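Local coordinates for protein leucine aminopeptidase 1 (Caenorhabditis elegans, PDB 2HB6) that catalyses the release of N-terminal amino acids, preferably leucine, from peptides as a metal-dependent M17 aminopeptidase, and probably serves as a digestive enzyme, at residues A[248-253]-A[301-306]; A[255-260]-A[273-278]; A[358-363]-A[454-459]. The protein carries 1 engineered substitution. One frame throughout, in Å; residues are numbered along the deposited sequence.

Interaction 1. Residues A[248-253]-A[301-306]. With NA (sodium ion), chain F.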
ATOM      1  N   ALA A 248     -11.888  17.906 -38.319  1.00 18.90           N
ATOM      2  CA  ALA A 248     -10.996  16.787 -38.026  1.00 16.53           C
ATOM      3  C   ALA A 248     -11.475  15.983 -36.829  1.00 21.59           C
ATOM      4  O   ALA A 248     -11.823  16.542 -35.787  1.00 19.78           O
ATOM      5  CB  ALA A 248      -9.572  17.262 -37.816  1.00 19.42           C
ATOM      6  N   LEU A 249     -11.497  14.659 -36.995  1.00 20.31           N
ATOM      7  CA  LEU A 249     -11.753  13.716 -35.900  1.00 17.57           C
ATOM      8  C   LEU A 249     -10.442  13.000 -35.544  1.00 19.99           C
ATOM      9  O   LEU A 249      -9.986  12.108 -36.265  1.00 20.67           O
ATOM     10  CB  LEU A 249     -12.803  12.676 -36.335  1.00 18.69           C
ATOM     11  CG  LEU A 249     -14.108  13.268 -36.874  1.00 18.64           C
ATOM     12  CD1 LEU A 249     -14.963  12.217 -37.536  1.00 18.41           C
ATOM     13  CD2 LEU A 249     -14.889  13.984 -35.768  1.00 16.03           C
ATOM     14  N   VAL A 250      -9.825  13.424 -34.452  1.00 19.56           N
ATOM     15  CA  VAL A 250      -8.519  12.899 -34.046  1.00 17.30           C
ATOM     16  C   VAL A 250      -8.770  11.839 -32.964  1.00 19.03           C
ATOM     17  O   VAL A 250      -9.467  12.101 -31.998  1.00 21.06           O
ATOM     18  CB  VAL A 250      -7.602  14.032 -33.510  1.00 16.06           C
ATOM     19  CG1 VAL A 250      -6.191  13.500 -33.191  1.00 14.32           C
ATOM     20  CG2 VAL A 250      -7.524  15.187 -34.549  1.00 16.62           C
ATOM     21  N   GLY A 251      -8.230  10.636 -33.142  1.00 16.94           N
ATOM     22  CA  GLY A 251      -8.532   9.533 -32.236  1.00 17.10           C
ATOM     23  C   GLY A 251      -7.284   8.945 -31.608  1.00 20.83           C
ATOM     24  O   GLY A 251      -6.276   8.768 -32.281  1.00 18.24           O
ATOM     25  N   LYS A 252      -7.352   8.633 -30.311  1.00 15.30           N
ATOM     26  CA  LYS A 252      -6.236   7.995 -29.624  1.00 18.69           C
ATOM     27  C   LYS A 252      -6.253   6.500 -29.879  1.00 13.20           C
ATOM     28  O   LYS A 252      -7.188   5.801 -29.461  1.00 15.62           O
ATOM     29  CB  LYS A 252      -6.310   8.262 -28.118  1.00 17.94           C
ATOM     30  CG  LYS A 252      -5.250   7.515 -27.298  1.00 18.68           C
ATOM     31  CD  LYS A 252      -5.618   7.563 -25.811  1.00 17.85           C
ATOM     32  CE  LYS A 252      -4.706   6.625 -25.083  1.00 16.29           C
ATOM     33  NZ  LYS A 252      -4.791   6.742 -23.583  1.00 18.05           N
ATOM     34  N   GLY A 253      -5.211   6.016 -30.554  1.00 20.43           N
ATOM     35  CA  GLY A 253      -5.146   4.611 -30.977  1.00 20.69           C
ATOM     36  C   GLY A 253      -3.993   3.873 -30.331  1.00 20.78           C
ATOM     37  O   GLY A 253      -3.146   3.287 -31.022  1.00 19.78           O
ATOM     38  N   CYS A 301      -8.044  11.348 -38.143  1.00 18.54           N
ATOM     39  CA  CYS A 301      -6.619  11.388 -37.883  1.00 20.77           C
ATOM     40  C   CYS A 301      -6.357  10.429 -36.740  1.00 20.83           C
ATOM     41  O   CYS A 301      -6.738  10.694 -35.610  1.00 20.42           O
ATOM     42  CB  CYS A 301      -6.158  12.786 -37.475  1.00 19.40           C
ATOM     43  SG  CYS A 301      -6.491  14.100 -38.686  1.00 22.30           S
ATOM     44  N   LEU A 302      -5.728   9.308 -37.045  1.00 17.46           N
ATOM     45  CA  LEU A 302      -5.578   8.237 -36.067  1.00 16.42           C
ATOM     46  C   LEU A 302      -4.125   8.146 -35.603  1.00 18.97           C
ATOM     47  O   LEU A 302      -3.217   7.936 -36.405  1.00 19.70           O
ATOM     48  CB  LEU A 302      -6.076   6.909 -36.632  1.00 18.13           C
ATOM     49  CG  LEU A 302      -7.495   6.952 -37.234  1.00 22.30           C
ATOM     50  CD1 LEU A 302      -7.867   5.555 -37.703  1.00 23.62           C
ATOM     51  CD2 LEU A 302      -8.568   7.473 -36.270  1.00 18.19           C
ATOM     52  N   CYS A 303      -3.911   8.302 -34.301  1.00 18.42           N
ATOM     53  CA  CYS A 303      -2.555   8.231 -33.755  1.00 19.19           C
ATOM     54  C   CYS A 303      -2.388   6.854 -33.123  1.00 18.32           C
ATOM     55  O   CYS A 303      -3.051   6.541 -32.128  1.00 20.02           O
ATOM     56  CB  CYS A 303      -2.357   9.324 -32.701  1.00 20.21           C
ATOM     57  SG  CYS A 303      -2.902  10.988 -33.193  1.00 21.77           S
ATOM     58  N   ILE A 304      -1.529   6.028 -33.718  1.00 19.22           N
ATOM     59  CA  ILE A 304      -1.554   4.585 -33.469  1.00 18.36           C
ATOM     60  C   ILE A 304      -0.189   4.125 -32.962  1.00 20.78           C
ATOM     61  O   ILE A 304       0.799   4.190 -33.692  1.00 19.39           O
ATOM     62  CB  ILE A 304      -1.938   3.765 -34.748  1.00 22.94           C
ATOM     63  CG1 ILE A 304      -3.370   4.100 -35.203  1.00 18.71           C
ATOM     64  CG2 ILE A 304      -1.850   2.261 -34.456  1.00 16.44           C
ATOM     65  CD1 ILE A 304      -3.678   3.652 -36.651  1.00 14.99           C
ATOM     66  N   VAL A 305      -0.138   3.692 -31.702  1.00 16.94           N
ATOM     67  CA  VAL A 305       1.131   3.336 -31.050  1.00 16.78           C
ATOM     68  C   VAL A 305       0.866   2.169 -30.105  1.00 15.87           C
ATOM     69  O   VAL A 305      -0.267   1.938 -29.682  1.00 16.67           O
ATOM     70  CB  VAL A 305       1.746   4.512 -30.200  1.00 17.47           C
ATOM     71  CG1 VAL A 305       2.000   5.776 -31.046  1.00 18.09           C
ATOM     72  CG2 VAL A 305       0.848   4.858 -29.013  1.00 17.50           C
ATOM     73  N   GLU A 306       1.917   1.430 -29.768  1.00 15.18           N
ATOM     74  CA  GLU A 306       1.873   0.611 -28.566  1.00 19.45           C
ATOM     75  C   GLU A 306       2.892   1.149 -27.566  1.00 21.92           C
ATOM     76  O   GLU A 306       4.048   1.371 -27.920  1.00 19.49           O
ATOM     77  CB  GLU A 306       2.178  -0.866 -28.882  1.00 18.23           C
ATOM     78  CG  GLU A 306       2.146  -1.741 -27.609  1.00 19.31           C
ATOM     79  CD  GLU A 306       2.137  -3.243 -27.880  1.00 25.90           C
ATOM     80  OE1 GLU A 306       1.645  -3.665 -28.956  1.00 21.46           O
ATOM     81  OE2 GLU A 306       2.624  -3.998 -26.998  1.00 17.44           O
TER
HETATM   82 NA    NA F3001      -3.179   5.315 -22.728  1.00 28.09          NA
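G253 O is gripped by two neighbouring residues of the strand alongside. V305 N donates a hydrogen bond of 3.1 Å to G253 O, coming from above the carbonyl plane. I304 CA adds a CH...O contact of 3.2 Å to G253 O. This is a parallel strand pair in the mixed beta sheet of the M17 catalytic domain. The axes of 248-253 and 301-306 run 15° apart. Five backbone hydrogen bonds step along the pair. The shortest is 2.7 Å, from G253 N to C303 O, and it is bent to 132° at the hydrogen. C301 O is also used twice. It accepts from G251 N at 2.9 Å and is touched by V250 CA.

V250, K252, C301 and C303 share one face of the sheet; helix 337-350 packs on V250, K252 and C303. V250 straddles two cysteines there. Its CG1 lies anti to the backbone N (chi1 -175°) and reaches forward along the strand to C303 SG at 4.1 Å. V250 CG2 turns the other way and meets C301 CB at 4.0 Å. L302 and I304 are on the other face, against helix 186-199. L302 CD2 leans towards G251, which has no side chain.

K252 barely touches the partner strand. Its chain is extended from CB to NZ, which carries the amine out of the sheet to a bound sodium ion. By similarity, K252 is a ligand of the second zinc, and D257, D275 and E336 complete the sphere modelled here. K252 NZ meets that sodium at 2.3 Å.

Interaction 2. Residues A[255-260]-A[273-278]. With NA (sodium ion), chain F; NA (sodium ion), chain G.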
ATOM      1  N   VAL A 255      -2.815   0.838 -29.023  1.00 18.25           N
ATOM      2  CA  VAL A 255      -3.306  -0.544 -29.175  1.00 18.64           C
ATOM      3  C   VAL A 255      -3.085  -1.363 -27.889  1.00 17.87           C
ATOM      4  O   VAL A 255      -3.827  -2.298 -27.601  1.00 17.66           O
ATOM      5  CB  VAL A 255      -2.677  -1.255 -30.413  1.00 19.11           C
ATOM      6  CG1 VAL A 255      -3.049  -0.494 -31.693  1.00 17.21           C
ATOM      7  CG2 VAL A 255      -1.146  -1.362 -30.289  1.00 19.31           C
ATOM      8  N   TYR A 256      -2.069  -0.973 -27.121  1.00 18.63           N
ATOM      9  CA  TYR A 256      -1.889  -1.453 -25.755  1.00 19.55           C
ATOM     10  C   TYR A 256      -1.055  -0.462 -24.959  1.00 17.61           C
ATOM     11  O   TYR A 256      -0.057   0.043 -25.458  1.00 19.11           O
ATOM     12  CB  TYR A 256      -1.152  -2.803 -25.739  1.00 17.66           C
ATOM     13  CG  TYR A 256      -1.360  -3.505 -24.425  1.00 22.84           C
ATOM     14  CD1 TYR A 256      -2.504  -4.280 -24.212  1.00 24.77           C
ATOM     15  CD2 TYR A 256      -0.453  -3.361 -23.383  1.00 24.10           C
ATOM     16  CE1 TYR A 256      -2.731  -4.899 -23.011  1.00 21.63           C
ATOM     17  CE2 TYR A 256      -0.660  -4.000 -22.167  1.00 24.36           C
ATOM     18  CZ  TYR A 256      -1.794  -4.764 -21.999  1.00 20.60           C
ATOM     19  OH  TYR A 256      -2.012  -5.396 -20.816  1.00 24.99           O
ATOM     20  N   ASP A 257      -1.458  -0.215 -23.717  1.00 20.17           N
ATOM     21  CA  ASP A 257      -0.682   0.615 -22.802  1.00 22.71           C
ATOM     22  C   ASP A 257      -0.231  -0.195 -21.576  1.00 21.67           C
ATOM     23  O   ASP A 257      -1.047  -0.503 -20.710  1.00 22.10           O
ATOM     24  CB  ASP A 257      -1.565   1.762 -22.328  1.00 24.75           C
ATOM     25  CG  ASP A 257      -0.780   2.868 -21.658  1.00 28.90           C
ATOM     26  OD1 ASP A 257       0.470   2.857 -21.641  1.00 27.73           O
ATOM     27  OD2 ASP A 257      -1.454   3.788 -21.159  1.00 40.06           O
ATOM     28  N   THR A 258       1.059  -0.523 -21.504  1.00 22.00           N
ATOM     29  CA  THR A 258       1.615  -1.169 -20.301  1.00 23.38           C
ATOM     30  C   THR A 258       1.815  -0.132 -19.188  1.00 22.05           C
ATOM     31  O   THR A 258       2.081  -0.488 -18.048  1.00 22.82           O
ATOM     32  CB  THR A 258       2.995  -1.771 -20.563  1.00 24.08           C
ATOM     33  OG1 THR A 258       3.899  -0.716 -20.908  1.00 25.18           O
ATOM     34  CG2 THR A 258       2.952  -2.830 -21.692  1.00 20.93           C
ATOM     35  N   GLY A 259       1.699   1.148 -19.550  1.00 22.98           N
ATOM     36  CA  GLY A 259       2.055   2.262 -18.683  1.00 25.25           C
ATOM     37  C   GLY A 259       3.441   2.779 -19.035  1.00 35.58           C
ATOM     38  O   GLY A 259       3.824   3.877 -18.627  1.00 38.87           O
ATOM     39  N   GLY A 260       4.198   1.983 -19.792  1.00 33.62           N
ATOM     40  CA  GLY A 260       5.585   2.317 -20.106  1.00 33.94           C
ATOM     41  C   GLY A 260       6.464   2.005 -18.912  1.00 35.43           C
ATOM     42  O   GLY A 260       6.096   1.176 -18.077  1.00 35.13           O
ATOM     43  N   LYS A 273      -5.784  -3.243 -23.689  1.00 22.68           N
ATOM     44  CA  LYS A 273      -6.145  -3.358 -25.134  1.00 20.97           C
ATOM     45  C   LYS A 273      -7.197  -2.308 -25.559  1.00 18.77           C
ATOM     46  O   LYS A 273      -7.358  -2.019 -26.754  1.00 19.37           O
ATOM     47  CB  LYS A 273      -6.703  -4.768 -25.434  1.00 18.00           C
ATOM     48  CG  LYS A 273      -8.158  -4.972 -24.989  1.00 18.66           C
ATOM     49  CD  LYS A 273      -8.621  -6.434 -25.145  1.00 18.80           C
ATOM     50  CE  LYS A 273      -9.941  -6.674 -24.420  1.00 21.86           C
ATOM     51  NZ  LYS A 273     -10.503  -8.019 -24.777  1.00 17.78           N
ATOM     52  N   ARG A 274      -7.915  -1.743 -24.586  1.00 18.28           N
ATOM     53  CA  ARG A 274      -9.091  -0.914 -24.884  1.00 20.26           C
ATOM     54  C   ARG A 274      -8.689   0.550 -25.071  1.00 20.74           C
ATOM     55  O   ARG A 274      -9.526   1.397 -25.366  1.00 21.42           O
ATOM     56  CB  ARG A 274     -10.171  -1.064 -23.793  1.00 23.25           C
ATOM     57  CG  ARG A 274     -10.720  -2.502 -23.674  1.00 25.64           C
ATOM     58  CD  ARG A 274     -12.034  -2.603 -22.867  1.00 27.86           C
ATOM     59  NE  ARG A 274     -12.260  -3.998 -22.469  1.00 29.85           N
ATOM     60  CZ  ARG A 274     -12.411  -4.428 -21.221  1.00 34.61           C
ATOM     61  NH1 ARG A 274     -12.411  -3.579 -20.202  1.00 30.94           N
ATOM     62  NH2 ARG A 274     -12.582  -5.724 -20.998  1.00 37.08           N
ATOM     63  N   ASP A 275      -7.389   0.823 -24.957  1.00 17.64           N
ATOM     64  CA  ASP A 275      -6.862   2.185 -25.009  1.00 17.74           C
ATOM     65  C   ASP A 275      -6.783   2.770 -26.435  1.00 17.14           C
ATOM     66  O   ASP A 275      -6.252   3.863 -26.646  1.00 17.24           O
ATOM     67  CB  ASP A 275      -5.485   2.209 -24.355  1.00 18.50           C
ATOM     68  CG  ASP A 275      -5.264   3.445 -23.514  1.00 30.04           C
ATOM     69  OD1 ASP A 275      -6.237   4.056 -23.019  1.00 25.43           O
ATOM     70  OD2 ASP A 275      -4.087   3.828 -23.352  1.00 32.55           O
ATOM     71  N   MET A 276      -7.302   2.019 -27.405  1.00 17.93           N
ATOM     72  CA  MET A 276      -7.456   2.494 -28.777  1.00 16.12           C
ATOM     73  C   MET A 276      -8.923   2.767 -29.114  1.00 18.60           C
ATOM     74  O   MET A 276      -9.270   2.966 -30.278  1.00 18.00           O
ATOM     75  CB  MET A 276      -6.789   1.519 -29.796  1.00 17.12           C
ATOM     76  CG  MET A 276      -7.045   0.012 -29.573  1.00 15.34           C
ATOM     77  SD  MET A 276      -8.760  -0.452 -29.235  1.00 19.64           S
ATOM     78  CE  MET A 276      -9.398  -0.248 -30.902  1.00 20.41           C
ATOM     79  N   GLY A 277      -9.776   2.800 -28.083  1.00 15.75           N
ATOM     80  CA  GLY A 277     -11.213   3.050 -28.259  1.00 17.67           C
ATOM     81  C   GLY A 277     -11.560   4.372 -28.928  1.00 19.17           C
ATOM     82  O   GLY A 277     -12.531   4.456 -29.691  1.00 15.96           O
ATOM     83  N   GLY A 278     -10.772   5.408 -28.650  1.00 15.33           N
ATOM     84  CA  GLY A 278     -10.969   6.702 -29.328  1.00 18.81           C
ATOM     85  C   GLY A 278     -10.708   6.631 -30.828  1.00 20.19           C
ATOM     86  O   GLY A 278     -11.485   7.173 -31.632  1.00 18.74           O
TER
HETATM   87 NA    NA F3001      -3.179   5.315 -22.728  1.00 28.09          NA
HETATM   88 NA    NA G3002      -2.018   5.791 -20.266  1.00 31.52          NA
HETATM   89  O   HOH W   1      -4.171   6.206 -18.305  1.00 50.00           O
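The two-metal active site of the M17 aminopeptidases brings these segments together, with D257 and D275 as metal ligands. Both are assigned to zinc by similarity; sodium ions occupy the positions here. D257 OD2 bridges the pair. It lies 2.3 Å from the sodium of chain G, while the sodium of chain F is 2.8 Å from D257 OD2. D275 OD2 binds only the chain F ion of the two, at 1.9 Å, which is short for sodium, so the exact length is doubtful. The two carboxylates thus converge on one ion, with D275 OD2 also beside D257 CB. The second oxygen of D275 is held by T362 OG1, and that of D257 by N307 ND2. K252 and E336 add to the chain F ion; D334 and E336 also line the site, and a water ligates the chain G ion.

D257 OD1 also accepts from G259 N, forming an Asx turn; G259 N comes from above the carboxylate plane.

Away from the metals the contact is packing. K273 CA makes a CH...O contact of 3.5 Å with V255 O. The Y256 ring lies obliquely by K273 N, which bonds to D317 of the second subunit; Y256 OH bonds to P316 O of that subunit. M276 is the N-cap of helix 277-290. M276 CG sits between the backbone N and the carbonyl carbon (chi1 44°), 3.8 Å from V255 CA; beyond CG the chain bends away.

Interaction 3. Residues A[358-363]-A[454-459]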
ATOM      1  N   PHE A 358     -11.977  17.914 -33.204  1.00 17.77           N
ATOM      2  CA  PHE A 358     -12.374  17.034 -32.099  1.00 16.68           C
ATOM      3  C   PHE A 358     -11.272  16.026 -31.855  1.00 19.13           C
ATOM      4  O   PHE A 358     -10.737  15.440 -32.797  1.00 22.01           O
ATOM      5  CB  PHE A 358     -13.640  16.232 -32.452  1.00 15.18           C
ATOM      6  CG  PHE A 358     -14.829  17.070 -32.755  1.00 16.93           C
ATOM      7  CD1 PHE A 358     -15.665  17.490 -31.735  1.00 16.54           C
ATOM      8  CD2 PHE A 358     -15.148  17.405 -34.077  1.00 18.95           C
ATOM      9  CE1 PHE A 358     -16.791  18.264 -32.005  1.00 19.16           C
ATOM     10  CE2 PHE A 358     -16.268  18.171 -34.361  1.00 17.23           C
ATOM     11  CZ  PHE A 358     -17.095  18.599 -33.335  1.00 19.95           C
ATOM     12  N   ASP A 359     -10.926  15.809 -30.591  1.00 19.58           N
ATOM     13  CA  ASP A 359     -10.105  14.656 -30.259  1.00 17.37           C
ATOM     14  C   ASP A 359     -10.867  13.787 -29.267  1.00 24.35           C
ATOM     15  O   ASP A 359     -11.526  14.301 -28.373  1.00 21.12           O
ATOM     16  CB  ASP A 359      -8.681  15.045 -29.795  1.00 17.90           C
ATOM     17  CG  ASP A 359      -8.635  15.588 -28.367  1.00 25.85           C
ATOM     18  OD1 ASP A 359      -8.712  16.821 -28.207  1.00 18.47           O
ATOM     19  OD2 ASP A 359      -8.504  14.782 -27.412  1.00 20.44           O
ATOM     20  N   MET A 360     -10.841  12.475 -29.480  1.00 19.81           N
ATOM     21  CA  MET A 360     -11.576  11.568 -28.613  1.00 17.64           C
ATOM     22  C   MET A 360     -10.639  10.446 -28.199  1.00 19.33           C
ATOM     23  O   MET A 360      -9.880   9.923 -29.017  1.00 17.90           O
ATOM     24  CB  MET A 360     -12.829  11.021 -29.310  1.00 16.27           C
ATOM     25  CG  MET A 360     -13.737  10.161 -28.396  1.00 16.12           C
ATOM     26  SD  MET A 360     -15.298   9.591 -29.128  1.00 18.41           S
ATOM     27  CE  MET A 360     -14.724   8.400 -30.367  1.00 14.73           C
ATOM     28  N   ALA A 361     -10.662  10.114 -26.910  1.00 19.21           N
ATOM     29  CA  ALA A 361      -9.644   9.269 -26.329  1.00 19.59           C
ATOM     30  C   ALA A 361     -10.140   8.670 -25.030  1.00 20.91           C
ATOM     31  O   ALA A 361     -10.914   9.291 -24.304  1.00 17.80           O
ATOM     32  CB  ALA A 361      -8.387  10.058 -26.071  1.00 18.63           C
ATOM     33  N   THR A 362      -9.656   7.469 -24.742  1.00 19.01           N
ATOM     34  CA  THR A 362      -9.773   6.861 -23.420  1.00 19.76           C
ATOM     35  C   THR A 362      -8.550   7.298 -22.591  1.00 21.95           C
ATOM     36  O   THR A 362      -7.508   6.662 -22.644  1.00 22.88           O
ATOM     37  CB  THR A 362      -9.784   5.298 -23.545  1.00 20.57           C
ATOM     38  OG1 THR A 362      -8.617   4.878 -24.260  1.00 18.31           O
ATOM     39  CG2 THR A 362     -11.007   4.823 -24.318  1.00 17.39           C
ATOM     40  N   LEU A 363      -8.636   8.427 -21.913  1.00 20.46           N
ATOM     41  CA  LEU A 363      -7.467   8.922 -21.210  1.00 25.52           C
ATOM     42  C   LEU A 363      -7.177   8.602 -19.785  1.00 33.25           C
ATOM     43  O   LEU A 363      -6.133   8.088 -19.454  1.00 37.43           O
ATOM     44  CB  LEU A 363      -7.379  10.427 -21.287  1.00 27.44           C
ATOM     45  CG  LEU A 363      -7.156  11.134 -22.588  1.00 29.11           C
ATOM     46  CD1 LEU A 363      -8.541  11.554 -23.000  1.00 27.48           C
ATOM     47  CD2 LEU A 363      -6.294  12.333 -22.327  1.00 26.34           C
ATOM     48  N   LEU A 454     -12.519  20.678 -29.397  1.00 15.43           N
ATOM     49  CA  LEU A 454     -13.197  19.933 -28.352  1.00 15.61           C
ATOM     50  C   LEU A 454     -12.474  18.625 -28.062  1.00 20.34           C
ATOM     51  O   LEU A 454     -12.238  17.808 -28.958  1.00 18.78           O
ATOM     52  CB  LEU A 454     -14.690  19.701 -28.688  1.00 14.94           C
ATOM     53  CG  LEU A 454     -15.554  19.010 -27.621  1.00 17.17           C
ATOM     54  CD1 LEU A 454     -17.000  19.514 -27.618  1.00 14.02           C
ATOM     55  CD2 LEU A 454     -15.537  17.464 -27.714  1.00 17.40           C
ATOM     56  N   HIS A 455     -12.157  18.428 -26.785  1.00 16.67           N
ATOM     57  CA  HIS A 455     -11.490  17.233 -26.304  1.00 17.79           C
ATOM     58  C   HIS A 455     -12.526  16.392 -25.570  1.00 20.84           C
ATOM     59  O   HIS A 455     -13.282  16.925 -24.765  1.00 19.67           O
ATOM     60  CB  HIS A 455     -10.381  17.648 -25.338  1.00 19.58           C
ATOM     61  CG  HIS A 455      -9.875  16.537 -24.479  1.00 20.32           C
ATOM     62  ND1 HIS A 455      -9.060  15.534 -24.961  1.00 20.87           N
ATOM     63  CD2 HIS A 455     -10.070  16.268 -23.163  1.00 21.92           C
ATOM     64  CE1 HIS A 455      -8.767  14.702 -23.978  1.00 28.16           C
ATOM     65  NE2 HIS A 455      -9.359  15.129 -22.875  1.00 19.16           N
ATOM     66  N   LEU A 456     -12.573  15.094 -25.871  1.00 17.47           N
ATOM     67  CA  LEU A 456     -13.616  14.210 -25.338  1.00 15.88           C
ATOM     68  C   LEU A 456     -12.997  12.952 -24.734  1.00 19.85           C
ATOM     69  O   LEU A 456     -12.438  12.109 -25.452  1.00 20.72           O
ATOM     70  CB  LEU A 456     -14.644  13.820 -26.430  1.00 13.04           C
ATOM     71  CG  LEU A 456     -15.863  12.976 -26.002  1.00 17.67           C
ATOM     72  CD1 LEU A 456     -16.758  13.704 -24.960  1.00 18.03           C
ATOM     73  CD2 LEU A 456     -16.688  12.579 -27.224  1.00 18.98           C
ATOM     74  N   ASP A 457     -13.110  12.818 -23.414  1.00 17.75           N
ATOM     75  CA  ASP A 457     -12.498  11.695 -22.682  1.00 15.80           C
ATOM     76  C   ASP A 457     -13.583  10.637 -22.458  1.00 20.41           C
ATOM     77  O   ASP A 457     -14.598  10.889 -21.794  1.00 18.91           O
ATOM     78  CB  ASP A 457     -11.932  12.206 -21.336  1.00 15.32           C
ATOM     79  CG  ASP A 457     -11.046  11.182 -20.614  1.00 19.61           C
ATOM     80  OD1 ASP A 457     -11.082   9.964 -20.891  1.00 16.45           O
ATOM     81  OD2 ASP A 457     -10.294  11.620 -19.732  1.00 20.19           O
ATOM     82  N   ILE A 458     -13.367   9.446 -23.013  1.00 18.02           N
ATOM     83  CA  ILE A 458     -14.405   8.408 -23.004  1.00 18.81           C
ATOM     84  C   ILE A 458     -13.928   7.121 -22.321  1.00 20.87           C
ATOM     85  O   ILE A 458     -14.477   6.041 -22.555  1.00 18.64           O
ATOM     86  CB  ILE A 458     -14.895   8.085 -24.440  1.00 17.44           C
ATOM     87  CG1 ILE A 458     -13.729   7.594 -25.323  1.00 17.89           C
ATOM     88  CG2 ILE A 458     -15.535   9.327 -25.064  1.00 17.99           C
ATOM     89  CD1 ILE A 458     -14.191   6.880 -26.636  1.00 16.77           C
ATOM     90  N   ALA A 459     -12.912   7.248 -21.473  1.00 18.47           N
ATOM     91  CA  ALA A 459     -12.329   6.104 -20.763  1.00 21.49           C
ATOM     92  C   ALA A 459     -13.354   5.095 -20.234  1.00 21.80           C
ATOM     93  O   ALA A 459     -13.291   3.914 -20.571  1.00 19.12           O
ATOM     94  CB  ALA A 459     -11.427   6.585 -19.649  1.00 20.56           C
TER
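D359 CG stands between its own backbone N and carbonyl carbon (chi1 76°), which swings the carboxylate across to H455. The H455 ring is turned anti to its backbone N (chi1 163°) and offers ND1. H455 ND1 donates a hydrogen bond of 2.6 Å to D359 OD2 on the syn side. The oxygen lies near the ring plane, and the carboxylate and ring planes are 34° apart. D359 OD1 is taken by W453 NE1, so both oxygens of this buried carboxylate have partners. L363 CD1 packs at the edge of the same ring, by H455 CE1.

The backbones form a parallel strand pair in the mixed sheet of the catalytic domain. Its shortest backbone bonds are 2.8 Å, L456 N to D359 O and I458 N to A361 O. On the opposite face from D359 and H455, M360 lies beside L456 and points the same way. M360 SD meets L456 CD2 at 3.8 Å. I458 crosses M360 at about a right angle. F358 CD1 touches L454 CB at 3.9 Å.

L363 N donates to D457 OD1 at 3.1 Å from above the carboxylate plane. A459 N adds a weak bond to OD1, and D457 OD2 bonds to T364 OG1.

In the fold
Interactions 1 and 3 are parts of one sheet, with strands 246-254 and 356-361 side by side. V250 N probably bonds to F358 O at 2.8 Å, and the two contact centres are 11 Å apart. Interaction 2 sits past the ends of 248-253 and 301-306, also 11 Å from interaction 1. There V255 N probably bonds to V305 O at 2.9 Å. All three meet near the metal site. K252 NZ of interaction 1 lies 3.0 Å from D275 OD2 of interaction 2, both ligands of the chain F sodium. K252 NZ also probably bonds to T362 O of interaction 3, at 2.9 Å. Interactions 2 and 3 also touch where G278 O lies 3.7 Å from M360 CE.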